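Local coordinates for protein single-stranded-DNA-specific exonuclease RecJ (Thermus thermophilus, PDB 2ZXR) that degrades single-stranded DNA in the 5' to 3' direction, using divalent metal ions such as magnesium or manganese, at residues A32-H37 with A448-Y453; E235-I240 with V262-R267; R426-L431 with A524-K529; L440-R445 with E623-A628. One frame throughout, in Å; residues are numbered along the deposited sequence.

Contacts 1, 3 and 4 cluster around the OB part of the chain. Their centres lie about 14 to 22 Å apart, and their segments alternate along the sequence. Contact 1 brings helix 29-37 to the loop after helix 440-447. Contact 4 joins helix 440-447 to helix 624-639 of the C-terminal domain. Contact 3 links two strands of the eight-stranded mixed sheet, and its Leu431 packs on Leu33 and Ala34. Contact 2 lies between helices 227-239 and 261-277, near the metal site. Its centre is about 19 Å from that of contact 1, whose two segments flank it along the chain. Pro452 touches Leu237. N-terminal helix 29-37, the helices near the metal site, the OB range and the C-terminal domain thus meet.

Contact 1: residues A32-H37 with A448-Y453; sequences ALAYWH and ALLEPY
Tyr35 CG stands anti to its own carbonyl carbon (chi1 -65°), which carries the ring from helix 29-37 across to Leu449 and Leu450. Leu450 extends its branch to meet it, with CD1 trans along chi2 (172°). The contact joins an N-terminal helix to the loop that leaves helix 440-447 in the OB part of the chain. Leu450 takes most of the ring. Its CG lies 3.4 Å from Tyr35 CE1, and its CD2 also comes close to that atom and to Tyr35 CD1. Both Leu450 CG and CD2 meet the ring obliquely. The other methyl, Leu450 CD1, turns to the helix itself and meets Ala34 CB at 3.8 Å. One leucine thus spans two consecutive helix residues.

The phenol end has a different neighbour. Tyr35 OH hydrogen-bonds to the backbone carbonyl O of Glu446, in the last turn of helix 440-447. This bond ties down the far end of a buried ring. Leu25 of helix 15-25 and Leu46 also touch the Tyr35 side chain. Leu449 contributes mainly its CB, and the rest of its chain leads away. Leu449 CB sits 3.1 Å from Tyr35 OH.

Contact 2: residues E235-I240 with V262-R267; sequences EGLARI and VEVAFR
Apolar contact carries the meeting of Leu237 and Ile240 with Val264. It joins the end of helix 227-239 to the first turns of helix 261-277, with helix 246-254 between them in sequence. One methyl does the touching on the second helix. Val264 CG2 lies 3.7 Å from Leu237 CD2, and the two side chains meet at a slant. Ile240 CD1 reaches the same methyl more loosely, at 4.4 Å. CG1 of Val264 lies opposite the backbone N (chi1 174°), which leaves CG2 facing the pair. Ile219 of helix 211-220 also packs on Val264.

Polar bonds lie outside this patch. The backbone O of Leu237 accepts a hydrogen bond from Tyr257 OH, and Ile240 touches Tyr257. Glu263 OE1 takes the backbone N-H groups of Thr258 and Lys260, just before helix 261-277. Within helix 227-239 and away from Val264, Arg239 NH1 forms a salt bridge with Glu235 OE2 at 3.1 Å, the carboxylate oxygen lying in the guanidinium plane.

The Val264 side chain is about 10 Å from those of the metal ligands Asp84 and Asp221. With no polar bond between the two segments, their fit here depends on the shape of three buried aliphatic side chains.

Contact 3: residues R426-L431 with A524-K529; sequences REVALL and AVDLRK
The guanidinium of Arg426 meets the carboxylate of Asp526 obliquely, with neither group squarely stacked on the other. Arg426 NH1 stays 4.5 Å from Asp526 OD2. That is beyond a salt bridge, so any attraction is probably a longer-range one. The same oxygen, Asp526 OD2, has a firmer partner in Trp7 NE1 of strand 5-9, which hydrogen-bonds to it. Asp526 OD1 is held by the next residue. It accepts the backbone N-H of Leu527 at 2.8 Å, from above the carboxylate plane and along a bent path (134°). Bonding at both oxygens probably restrains the rotation of the carboxylate. Val428 supplies the apolar part of the contact. Its CG2 comes to 4.3 Å from Asp526 OD2, so a buried methyl lies beside a polar oxygen.

The Val428 and Asp526 CA atoms are 8.4 Å apart, and no backbone bond joins the two segments. Both strands belong to the eight-stranded mixed sheet, which includes the strands of the OB range, and strands 462-466 and 503-514 lie between them in its order. The chain turns a corner at Val525, where Val525 and Asp526 both face Ala506 in a classic beta bulge. Backbone bonds link Arg426, Val428 and Leu430 to Arg4, Arg6 and Arg8, in and just before strand 5-9. Val5 touches Arg426, Val428 and Asp526, while Ala506 of strand 503-514 packs against Val428 and Leu430.

Contact 4: residues L440-R445 with E623-A628; sequences LPQVFR and EARLKA
Arg625 reaches from its helix to Gln442 and Val443, and its guanidinium meets the two residues in different ways. Val443 comes in at the rim. Its CG2 lies near the guanidinium plane, 4.0 Å from Arg625 NH1, and the two side chains run at a slant to each other. Gln442 crosses Arg625 at about a right angle. The carbon Gln442 CG makes this approach, 4.0 Å from Arg625 NH2, and it is oblique to the guanidinium. The amide plane of Gln442 is turned 76° from the guanidinium plane, so the two flat groups do not stack.

Torsions explain the direction of the arginine. CG of Arg625 is anti to the carbonyl carbon, and the bend at chi3 (-75°) turns the guanidinium toward Val443 and Gln442. The Val443 and Arg625 CA atoms remain 10.8 Å apart, so the long side chain bridges the gap between the backbones.

This is a helix-to-helix junction between domains. Helix 440-447 lies in the OB range and helix 624-639 in the RecJ C-terminal domain. Glu623 occupies the N-cap position of the latter helix, and its side chain forms a salt bridge with Arg19 of helix 15-25.

Leu439 also touches the arginine side chain. The charge of Arg625 is met by Glu446, one turn beyond Gln442. Arg625 NH2 forms a salt bridge with Glu446 OE2, while Glu30 gives Arg625 NH1 a long, weak ion pair.

Contact 1: residues A32-H37 with A448-Y453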
loop_
_atom_site.group_PDB
_atom_site.type_symbol
_atom_site.label_atom_id
_atom_site.label_comp_id
_atom_site.label_asym_id
_atom_site.label_seq_id
_atom_site.Cartn_x
_atom_site.Cartn_y
_atom_site.Cartn_z
ATOM N N ALA A 32 13.131 -9.612 -6.363
ATOM C CA ALA A 32 12.388 -10.762 -6.885
ATOM C C ALA A 32 11.385 -11.254 -5.846
ATOM O O ALA A 32 10.325 -11.749 -6.191
ATOM C CB ALA A 32 13.338 -11.892 -7.275
ATOM N N LEU A 33 11.727 -11.128 -4.571
ATOM C CA LEU A 33 10.825 -11.543 -3.505
ATOM C C LEU A 33 9.545 -10.696 -3.610
ATOM O O LEU A 33 8.420 -11.219 -3.549
ATOM C CB LEU A 33 11.496 -11.296 -2.153
ATOM C CG LEU A 33 11.805 -12.481 -1.244
ATOM C CD1 LEU A 33 12.860 -12.082 -0.200
ATOM C CD2 LEU A 33 10.526 -12.921 -0.567
ATOM N N ALA A 34 9.731 -9.387 -3.764
ATOM C CA ALA A 34 8.613 -8.439 -3.888
ATOM C C ALA A 34 7.767 -8.759 -5.130
ATOM O O ALA A 34 6.534 -8.891 -5.051
ATOM C CB ALA A 34 9.148 -7.011 -3.962
ATOM N N TYR A 35 8.424 -8.900 -6.279
ATOM C CA TYR A 35 7.691 -9.231 -7.494
ATOM C C TYR A 35 6.923 -10.545 -7.330
ATOM O O TYR A 35 5.737 -10.617 -7.691
ATOM C CB TYR A 35 8.636 -9.324 -8.691
ATOM C CG TYR A 35 9.283 -8.012 -9.028
ATOM C CD1 TYR A 35 8.510 -6.894 -9.333
ATOM C CD2 TYR A 35 10.665 -7.873 -9.013
ATOM C CE1 TYR A 35 9.112 -5.670 -9.608
ATOM C CE2 TYR A 35 11.269 -6.667 -9.275
ATOM C CZ TYR A 35 10.497 -5.565 -9.571
ATOM O OH TYR A 35 11.102 -4.356 -9.811
ATOM N N TRP A 36 7.571 -11.574 -6.770
ATOM C CA TRP A 36 6.877 -12.850 -6.593
ATOM C C TRP A 36 5.593 -12.669 -5.780
ATOM O O TRP A 36 4.538 -13.203 -6.140
ATOM C CB TRP A 36 7.767 -13.883 -5.905
ATOM C CG TRP A 36 7.128 -15.255 -5.838
ATOM C CD1 TRP A 36 7.116 -16.210 -6.827
ATOM C CD2 TRP A 36 6.408 -15.816 -4.735
ATOM N NE1 TRP A 36 6.435 -17.329 -6.400
ATOM C CE2 TRP A 36 5.990 -17.116 -5.123
ATOM C CE3 TRP A 36 6.077 -15.354 -3.456
ATOM C CZ2 TRP A 36 5.255 -17.957 -4.269
ATOM C CZ3 TRP A 36 5.344 -16.192 -2.606
ATOM C CH2 TRP A 36 4.943 -17.479 -3.022
ATOM N N HIS A 37 5.679 -11.907 -4.696
ATOM C CA HIS A 37 4.526 -11.647 -3.846
ATOM C C HIS A 37 3.423 -10.824 -4.510
ATOM O O HIS A 37 2.251 -11.032 -4.219
ATOM C CB HIS A 37 4.957 -10.932 -2.561
ATOM C CG HIS A 37 5.513 -11.853 -1.517
ATOM N ND1 HIS A 37 4.810 -12.939 -1.031
ATOM C CD2 HIS A 37 6.706 -11.861 -0.875
ATOM C CE1 HIS A 37 5.549 -13.576 -0.140
ATOM N NE2 HIS A 37 6.703 -12.943 -0.027
ATOM N N ALA A 448 12.718 -0.220 -8.323
ATOM C CA ALA A 448 12.161 0.866 -9.113
ATOM C C ALA A 448 11.063 0.426 -10.059
ATOM O O ALA A 448 10.074 1.131 -10.229
ATOM C CB ALA A 448 13.277 1.552 -9.911
ATOM N N LEU A 449 11.247 -0.737 -10.676
ATOM C CA LEU A 449 10.281 -1.253 -11.633
ATOM C C LEU A 449 8.890 -1.520 -11.057
ATOM O O LEU A 449 7.936 -1.650 -11.809
ATOM C CB LEU A 449 10.820 -2.535 -12.281
ATOM C CG LEU A 449 11.864 -2.275 -13.375
ATOM C CD1 LEU A 449 11.218 -1.414 -14.466
ATOM C CD2 LEU A 449 13.102 -1.571 -12.784
ATOM N N LEU A 450 8.796 -1.605 -9.732
ATOM C CA LEU A 450 7.533 -1.858 -9.053
ATOM C C LEU A 450 6.560 -0.701 -9.180
ATOM O O LEU A 450 5.353 -0.857 -8.984
ATOM C CB LEU A 450 7.778 -2.122 -7.566
ATOM C CG LEU A 450 8.029 -3.581 -7.186
ATOM C CD1 LEU A 450 8.455 -3.666 -5.713
ATOM C CD2 LEU A 450 6.750 -4.383 -7.448
ATOM N N GLU A 451 7.094 0.473 -9.468
ATOM C CA GLU A 451 6.259 1.645 -9.595
ATOM C C GLU A 451 5.376 1.547 -10.825
ATOM O O GLU A 451 5.729 0.889 -11.810
ATOM C CB GLU A 451 7.133 2.865 -9.674
ATOM C CG GLU A 451 8.016 2.990 -8.476
ATOM C CD GLU A 451 8.629 4.354 -8.396
ATOM O OE1 GLU A 451 8.006 5.246 -7.774
ATOM O OE2 GLU A 451 9.730 4.536 -8.972
ATOM N N PRO A 452 4.223 2.238 -10.799
ATOM C CA PRO A 452 3.746 3.087 -9.693
ATOM C C PRO A 452 3.204 2.393 -8.435
ATOM O O PRO A 452 2.392 1.458 -8.524
ATOM C CB PRO A 452 2.677 3.933 -10.363
ATOM C CG PRO A 452 2.051 2.931 -11.318
ATOM C CD PRO A 452 3.262 2.227 -11.916
ATOM N N TYR A 453 3.673 2.856 -7.272
ATOM C CA TYR A 453 3.211 2.362 -5.975
ATOM C C TYR A 453 1.849 2.983 -5.687
ATOM O O TYR A 453 1.576 4.138 -6.060
ATOM C CB TYR A 453 4.151 2.779 -4.824
ATOM C CG TYR A 453 5.496 2.085 -4.839
ATOM C CD1 TYR A 453 5.571 0.696 -4.920
ATOM C CD2 TYR A 453 6.684 2.816 -4.805
ATOM C CE1 TYR A 453 6.782 0.053 -4.967
ATOM C CE2 TYR A 453 7.917 2.180 -4.850
ATOM C CZ TYR A 453 7.953 0.788 -4.926
ATOM O OH TYR A 453 9.145 0.114 -4.899
#

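Contact 2: residues E235-I240 with V262-R267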
loop_
_atom_site.group_PDB
_atom_site.type_symbol
_atom_site.label_atom_id
_atom_site.label_comp_id
_atom_site.label_asym_id
_atom_site.label_seq_id
_atom_site.Cartn_x
_atom_site.Cartn_y
_atom_site.Cartn_z
ATOM N N GLU A 235 0.719 5.041 -18.306
ATOM C CA GLU A 235 0.501 5.869 -19.488
ATOM C C GLU A 235 0.137 7.319 -19.111
ATOM O O GLU A 235 0.745 8.263 -19.600
ATOM C CB GLU A 235 -0.618 5.262 -20.342
ATOM C CG GLU A 235 -0.901 5.971 -21.679
ATOM C CD GLU A 235 0.271 5.898 -22.654
ATOM O OE1 GLU A 235 0.987 4.880 -22.662
ATOM O OE2 GLU A 235 0.469 6.840 -23.433
ATOM N N GLY A 236 -0.859 7.489 -18.243
ATOM C CA GLY A 236 -1.287 8.822 -17.864
ATOM C C GLY A 236 -0.272 9.648 -17.093
ATOM O O GLY A 236 -0.132 10.848 -17.353
ATOM N N LEU A 237 0.441 9.032 -16.156
ATOM C CA LEU A 237 1.430 9.787 -15.395
ATOM C C LEU A 237 2.484 10.326 -16.335
ATOM O O LEU A 237 2.987 11.428 -16.139
ATOM C CB LEU A 237 2.100 8.914 -14.331
ATOM C CG LEU A 237 1.288 8.410 -13.135
ATOM C CD1 LEU A 237 2.165 7.519 -12.235
ATOM C CD2 LEU A 237 0.780 9.582 -12.362
ATOM N N ALA A 238 2.825 9.534 -17.352
ATOM C CA ALA A 238 3.821 9.952 -18.341
ATOM C C ALA A 238 3.299 11.128 -19.191
ATOM O O ALA A 238 4.083 11.964 -19.628
ATOM C CB ALA A 238 4.188 8.759 -19.270
ATOM N N ARG A 239 1.979 11.207 -19.401
ATOM C CA ARG A 239 1.433 12.290 -20.247
ATOM C C ARG A 239 1.159 13.631 -19.551
ATOM O O ARG A 239 1.072 14.674 -20.200
ATOM C CB ARG A 239 0.179 11.768 -21.007
ATOM C CG ARG A 239 0.557 10.525 -21.886
ATOM C CD ARG A 239 -0.562 9.784 -22.676
ATOM N NE ARG A 239 -0.893 10.552 -23.854
ATOM C CZ ARG A 239 -0.543 10.269 -25.104
ATOM N NH1 ARG A 239 0.154 9.193 -25.421
ATOM N NH2 ARG A 239 -0.852 11.134 -26.034
ATOM N N ILE A 240 1.075 13.629 -18.228
ATOM C CA ILE A 240 0.776 14.858 -17.524
ATOM C C ILE A 240 1.699 16.050 -17.798
ATOM O O ILE A 240 1.227 17.153 -18.030
ATOM C CB ILE A 240 0.690 14.608 -15.990
ATOM C CG1 ILE A 240 -0.617 13.872 -15.662
ATOM C CG2 ILE A 240 0.784 15.943 -15.217
ATOM C CD1 ILE A 240 -0.653 13.297 -14.266
ATOM N N VAL A 262 2.259 9.126 -6.204
ATOM C CA VAL A 262 2.100 9.680 -4.864
ATOM C C VAL A 262 1.881 11.193 -4.885
ATOM O O VAL A 262 1.210 11.742 -4.023
ATOM C CB VAL A 262 3.329 9.346 -3.953
ATOM C CG1 VAL A 262 4.554 10.118 -4.419
ATOM C CG2 VAL A 262 3.017 9.709 -2.491
ATOM N N GLU A 263 2.444 11.877 -5.869
ATOM C CA GLU A 263 2.228 13.314 -5.960
ATOM C C GLU A 263 0.757 13.569 -6.380
ATOM O O GLU A 263 0.127 14.529 -5.909
ATOM C CB GLU A 263 3.236 13.933 -6.945
ATOM C CG GLU A 263 4.705 13.727 -6.495
ATOM C CD GLU A 263 5.714 14.024 -7.607
ATOM O OE1 GLU A 263 5.452 13.679 -8.780
ATOM O OE2 GLU A 263 6.782 14.594 -7.313
ATOM N N VAL A 264 0.209 12.699 -7.243
ATOM C CA VAL A 264 -1.194 12.818 -7.671
ATOM C C VAL A 264 -2.122 12.592 -6.452
ATOM O O VAL A 264 -3.054 13.360 -6.192
ATOM C CB VAL A 264 -1.560 11.752 -8.747
ATOM C CG1 VAL A 264 -3.068 11.805 -9.057
ATOM C CG2 VAL A 264 -0.745 11.996 -10.026
ATOM N N ALA A 265 -1.824 11.546 -5.697
ATOM C CA ALA A 265 -2.611 11.158 -4.534
ATOM C C ALA A 265 -2.638 12.199 -3.405
ATOM O O ALA A 265 -3.681 12.471 -2.809
ATOM C CB ALA A 265 -2.096 9.812 -3.994
ATOM N N PHE A 266 -1.490 12.784 -3.119
ATOM C CA PHE A 266 -1.401 13.750 -2.044
ATOM C C PHE A 266 -1.378 15.215 -2.426
ATOM O O PHE A 266 -1.556 16.071 -1.555
ATOM C CB PHE A 266 -0.176 13.423 -1.171
ATOM C CG PHE A 266 -0.348 12.169 -0.356
ATOM C CD1 PHE A 266 -0.842 12.230 0.938
ATOM C CD2 PHE A 266 -0.070 10.920 -0.908
ATOM C CE1 PHE A 266 -1.055 11.060 1.668
ATOM C CE2 PHE A 266 -0.277 9.754 -0.197
ATOM C CZ PHE A 266 -0.769 9.818 1.092
ATOM N N ARG A 267 -1.151 15.533 -3.691
ATOM C CA ARG A 267 -1.110 16.951 -4.054
ATOM C C ARG A 267 -2.119 17.389 -5.095
ATOM O O ARG A 267 -2.765 18.434 -4.956
ATOM C CB ARG A 267 0.311 17.324 -4.500
ATOM C CG ARG A 267 1.317 17.112 -3.376
ATOM C CD ARG A 267 2.768 17.391 -3.765
ATOM N NE ARG A 267 3.538 17.537 -2.531
ATOM C CZ ARG A 267 4.809 17.191 -2.379
ATOM N NH1 ARG A 267 5.492 16.660 -3.398
ATOM N NH2 ARG A 267 5.396 17.384 -1.205
#

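Contact 3: residues R426-L431 with A524-K529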
loop_
_atom_site.group_PDB
_atom_site.type_symbol
_atom_site.label_atom_id
_atom_site.label_comp_id
_atom_site.label_asym_id
_atom_site.label_seq_id
_atom_site.Cartn_x
_atom_site.Cartn_y
_atom_site.Cartn_z
ATOM N N ARG A 426 -3.350 -3.737 13.638
ATOM C CA ARG A 426 -2.661 -3.254 12.440
ATOM C C ARG A 426 -1.472 -4.169 12.156
ATOM O O ARG A 426 -0.768 -4.594 13.073
ATOM C CB ARG A 426 -2.177 -1.802 12.646
ATOM C CG ARG A 426 -1.358 -1.225 11.486
ATOM C CD ARG A 426 -1.393 0.319 11.417
ATOM N NE ARG A 426 -0.630 0.997 12.471
ATOM C CZ ARG A 426 0.702 1.106 12.504
ATOM N NH1 ARG A 426 1.296 1.743 13.514
ATOM N NH2 ARG A 426 1.449 0.587 11.527
ATOM N N GLU A 427 -1.278 -4.512 10.893
ATOM C CA GLU A 427 -0.142 -5.346 10.520
ATOM C C GLU A 427 0.872 -4.521 9.724
ATOM O O GLU A 427 0.492 -3.622 8.979
ATOM C CB GLU A 427 -0.569 -6.533 9.661
ATOM C CG GLU A 427 0.635 -7.138 8.925
ATOM C CD GLU A 427 0.334 -8.416 8.165
ATOM O OE1 GLU A 427 0.059 -9.451 8.823
ATOM O OE2 GLU A 427 0.383 -8.387 6.909
ATOM N N VAL A 428 2.155 -4.799 9.931
ATOM C CA VAL A 428 3.231 -4.153 9.182
ATOM C C VAL A 428 3.873 -5.340 8.473
ATOM O O VAL A 428 4.377 -6.255 9.123
ATOM C CB VAL A 428 4.286 -3.489 10.083
ATOM C CG1 VAL A 428 5.387 -2.896 9.216
ATOM C CG2 VAL A 428 3.649 -2.392 10.933
ATOM N N ALA A 429 3.808 -5.347 7.151
ATOM C CA ALA A 429 4.359 -6.432 6.350
ATOM C C ALA A 429 5.813 -6.127 5.965
ATOM O O ALA A 429 6.111 -5.119 5.331
ATOM C CB ALA A 429 3.495 -6.645 5.093
ATOM N N LEU A 430 6.719 -7.007 6.365
ATOM C CA LEU A 430 8.134 -6.814 6.082
ATOM C C LEU A 430 8.546 -7.739 4.957
ATOM O O LEU A 430 8.276 -8.939 5.006
ATOM C CB LEU A 430 8.973 -7.101 7.323
ATOM C CG LEU A 430 9.098 -6.079 8.453
ATOM C CD1 LEU A 430 9.038 -4.666 7.900
ATOM C CD2 LEU A 430 8.003 -6.293 9.452
ATOM N N LEU A 431 9.191 -7.170 3.950
ATOM C CA LEU A 431 9.643 -7.913 2.785
ATOM C C LEU A 431 10.810 -8.818 3.143
ATOM O O LEU A 431 10.810 -10.000 2.822
ATOM C CB LEU A 431 10.105 -6.952 1.681
ATOM C CG LEU A 431 10.012 -7.275 0.185
ATOM C CD1 LEU A 431 11.331 -6.856 -0.476
ATOM C CD2 LEU A 431 9.706 -8.710 -0.068
ATOM N N ALA A 524 12.437 5.347 8.497
ATOM C CA ALA A 524 11.655 4.450 9.338
ATOM C C ALA A 524 10.153 4.773 9.340
ATOM O O ALA A 524 9.779 5.924 9.501
ATOM C CB ALA A 524 12.202 4.476 10.767
ATOM N N VAL A 525 9.305 3.759 9.137
ATOM C CA VAL A 525 7.858 3.943 9.185
ATOM C C VAL A 525 7.421 3.476 10.578
ATOM O O VAL A 525 6.464 4.011 11.159
ATOM C CB VAL A 525 7.088 3.144 8.090
ATOM C CG1 VAL A 525 7.613 3.505 6.711
ATOM C CG2 VAL A 525 7.210 1.673 8.330
ATOM N N ASP A 526 8.086 2.457 11.111
ATOM C CA ASP A 526 7.781 2.038 12.478
ATOM C C ASP A 526 9.100 1.644 13.114
ATOM O O ASP A 526 10.038 1.233 12.423
ATOM C CB ASP A 526 6.772 0.885 12.569
ATOM C CG ASP A 526 6.098 0.803 13.964
ATOM O OD1 ASP A 526 6.382 1.670 14.830
ATOM O OD2 ASP A 526 5.279 -0.118 14.209
ATOM N N LEU A 527 9.164 1.793 14.431
ATOM C CA LEU A 527 10.371 1.506 15.194
ATOM C C LEU A 527 9.958 1.033 16.594
ATOM O O LEU A 527 9.022 1.596 17.190
ATOM C CB LEU A 527 11.203 2.790 15.256
ATOM C CG LEU A 527 12.441 2.954 16.128
ATOM C CD1 LEU A 527 13.041 4.316 15.813
ATOM C CD2 LEU A 527 12.080 2.879 17.612
ATOM N N ARG A 528 10.655 0.020 17.119
ATOM C CA ARG A 528 10.303 -0.521 18.430
ATOM C C ARG A 528 11.377 -1.381 19.108
ATOM O O ARG A 528 12.379 -1.766 18.505
ATOM C CB ARG A 528 9.049 -1.383 18.290
ATOM C CG ARG A 528 9.327 -2.682 17.536
ATOM C CD ARG A 528 8.110 -3.592 17.417
ATOM N NE ARG A 528 8.476 -4.897 16.860
ATOM C CZ ARG A 528 7.626 -5.906 16.684
ATOM N NH1 ARG A 528 6.352 -5.767 17.019
ATOM N NH2 ARG A 528 8.048 -7.053 16.171
ATOM N N LYS A 529 11.149 -1.674 20.382
ATOM C CA LYS A 529 12.037 -2.551 21.123
ATOM C C LYS A 529 11.612 -3.884 20.520
ATOM O O LYS A 529 10.428 -4.104 20.296
ATOM C CB LYS A 529 11.709 -2.502 22.616
ATOM C CG LYS A 529 12.277 -3.656 23.436
ATOM C CD LYS A 529 11.914 -3.507 24.918
ATOM C CE LYS A 529 12.477 -4.645 25.756
ATOM N NZ LYS A 529 12.036 -5.968 25.233
#

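Contact 4: residues L440-R445 with E623-A628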
loop_
_atom_site.group_PDB
_atom_site.type_symbol
_atom_site.label_atom_id
_atom_site.label_comp_id
_atom_site.label_asym_id
_atom_site.label_seq_id
_atom_site.Cartn_x
_atom_site.Cartn_y
_atom_site.Cartn_z
ATOM N N LEU A 440 22.739 -1.644 -1.393
ATOM C CA LEU A 440 21.541 -0.803 -1.413
ATOM C C LEU A 440 21.197 -0.068 -2.719
ATOM O O LEU A 440 20.028 0.015 -3.105
ATOM C CB LEU A 440 21.596 0.172 -0.243
ATOM C CG LEU A 440 21.642 -0.548 1.119
ATOM C CD1 LEU A 440 21.499 0.487 2.226
ATOM C CD2 LEU A 440 20.508 -1.610 1.211
ATOM N N PRO A 441 22.197 0.502 -3.399
ATOM C CA PRO A 441 21.914 1.208 -4.661
ATOM C C PRO A 441 21.292 0.254 -5.690
ATOM O O PRO A 441 20.241 0.560 -6.308
ATOM C CB PRO A 441 23.299 1.712 -5.099
ATOM C CG PRO A 441 23.982 1.974 -3.757
ATOM C CD PRO A 441 23.567 0.766 -2.921
ATOM N N GLN A 442 21.912 -0.914 -5.846
ATOM C CA GLN A 442 21.414 -1.885 -6.802
ATOM C C GLN A 442 20.033 -2.370 -6.395
ATOM O O GLN A 442 19.159 -2.544 -7.251
ATOM C CB GLN A 442 22.377 -3.082 -6.930
ATOM C CG GLN A 442 21.903 -4.189 -7.902
ATOM C CD GLN A 442 21.777 -3.713 -9.346
ATOM O OE1 GLN A 442 21.141 -4.375 -10.184
ATOM N NE2 GLN A 442 22.388 -2.567 -9.653
ATOM N N VAL A 443 19.839 -2.619 -5.099
ATOM C CA VAL A 443 18.536 -3.072 -4.651
ATOM C C VAL A 443 17.527 -1.964 -4.954
ATOM O O VAL A 443 16.441 -2.233 -5.457
ATOM C CB VAL A 443 18.512 -3.398 -3.138
ATOM C CG1 VAL A 443 17.046 -3.602 -2.669
ATOM C CG2 VAL A 443 19.316 -4.699 -2.878
ATOM N N PHE A 444 17.894 -0.722 -4.636
ATOM C CA PHE A 444 17.005 0.391 -4.905
ATOM C C PHE A 444 16.636 0.462 -6.375
ATOM O O PHE A 444 15.466 0.571 -6.698
ATOM C CB PHE A 444 17.623 1.719 -4.494
ATOM C CG PHE A 444 16.706 2.886 -4.717
ATOM C CD1 PHE A 444 15.743 3.219 -3.771
ATOM C CD2 PHE A 444 16.761 3.620 -5.914
ATOM C CE1 PHE A 444 14.830 4.274 -4.004
ATOM C CE2 PHE A 444 15.856 4.672 -6.165
ATOM C CZ PHE A 444 14.893 4.998 -5.208
ATOM N N ARG A 445 17.621 0.397 -7.271
ATOM C CA ARG A 445 17.321 0.464 -8.707
ATOM C C ARG A 445 16.446 -0.708 -9.151
ATOM O O ARG A 445 15.604 -0.549 -10.040
ATOM C CB ARG A 445 18.617 0.511 -9.559
ATOM C CG ARG A 445 19.476 1.784 -9.359
ATOM C CD ARG A 445 20.740 1.826 -10.284
ATOM N NE ARG A 445 21.645 0.709 -10.032
ATOM C CZ ARG A 445 22.787 0.771 -9.341
ATOM N NH1 ARG A 445 23.229 1.911 -8.817
ATOM N NH2 ARG A 445 23.468 -0.340 -9.137
ATOM N N GLU A 623 23.669 -15.340 -8.430
ATOM C CA GLU A 623 22.755 -15.838 -7.418
ATOM C C GLU A 623 23.503 -16.044 -6.109
ATOM O O GLU A 623 23.033 -16.733 -5.198
ATOM C CB GLU A 623 22.065 -17.135 -7.871
ATOM C CG GLU A 623 22.762 -18.464 -7.551
ATOM C CD GLU A 623 21.741 -19.543 -7.179
ATOM O OE1 GLU A 623 20.638 -19.540 -7.760
ATOM O OE2 GLU A 623 22.023 -20.391 -6.309
ATOM N N ALA A 624 24.681 -15.439 -6.033
ATOM C CA ALA A 624 25.491 -15.498 -4.831
ATOM C C ALA A 624 24.724 -14.649 -3.821
ATOM O O ALA A 624 24.821 -14.849 -2.610
ATOM C CB ALA A 624 26.868 -14.893 -5.097
ATOM N N ARG A 625 23.962 -13.694 -4.343
ATOM C CA ARG A 625 23.172 -12.805 -3.507
ATOM C C ARG A 625 21.978 -13.550 -2.914
ATOM O O ARG A 625 21.492 -13.200 -1.841
ATOM C CB ARG A 625 22.702 -11.593 -4.317
ATOM C CG ARG A 625 23.818 -10.599 -4.657
ATOM C CD ARG A 625 23.238 -9.196 -4.794
ATOM N NE ARG A 625 22.513 -9.000 -6.043
ATOM C CZ ARG A 625 21.505 -8.139 -6.210
ATOM N NH1 ARG A 625 21.076 -7.391 -5.208
ATOM N NH2 ARG A 625 20.933 -8.011 -7.400
ATOM N N LEU A 626 21.500 -14.577 -3.619
ATOM C CA LEU A 626 20.388 -15.369 -3.109
ATOM C C LEU A 626 20.942 -16.092 -1.866
ATOM O O LEU A 626 20.309 -16.133 -0.808
ATOM C CB LEU A 626 19.928 -16.402 -4.147
ATOM C CG LEU A 626 18.460 -16.849 -4.209
ATOM C CD1 LEU A 626 18.389 -18.199 -4.896
ATOM C CD2 LEU A 626 17.842 -16.961 -2.851
ATOM N N LYS A 627 22.147 -16.632 -1.994
ATOM C CA LYS A 627 22.764 -17.354 -0.887
ATOM C C LYS A 627 22.946 -16.435 0.296
ATOM O O LYS A 627 22.632 -16.785 1.438
ATOM C CB LYS A 627 24.124 -17.909 -1.299
ATOM C CG LYS A 627 24.258 -19.398 -1.074
ATOM C CD LYS A 627 25.543 -19.742 -0.326
ATOM C CE LYS A 627 26.729 -19.931 -1.260
ATOM N NZ LYS A 627 27.907 -20.477 -0.506
ATOM N N ALA A 628 23.469 -15.254 0.000
ATOM C CA ALA A 628 23.712 -14.250 1.017
ATOM C C ALA A 628 22.429 -13.893 1.748
ATOM O O ALA A 628 22.444 -13.691 2.957
ATOM C CB ALA A 628 24.319 -12.991 0.374
#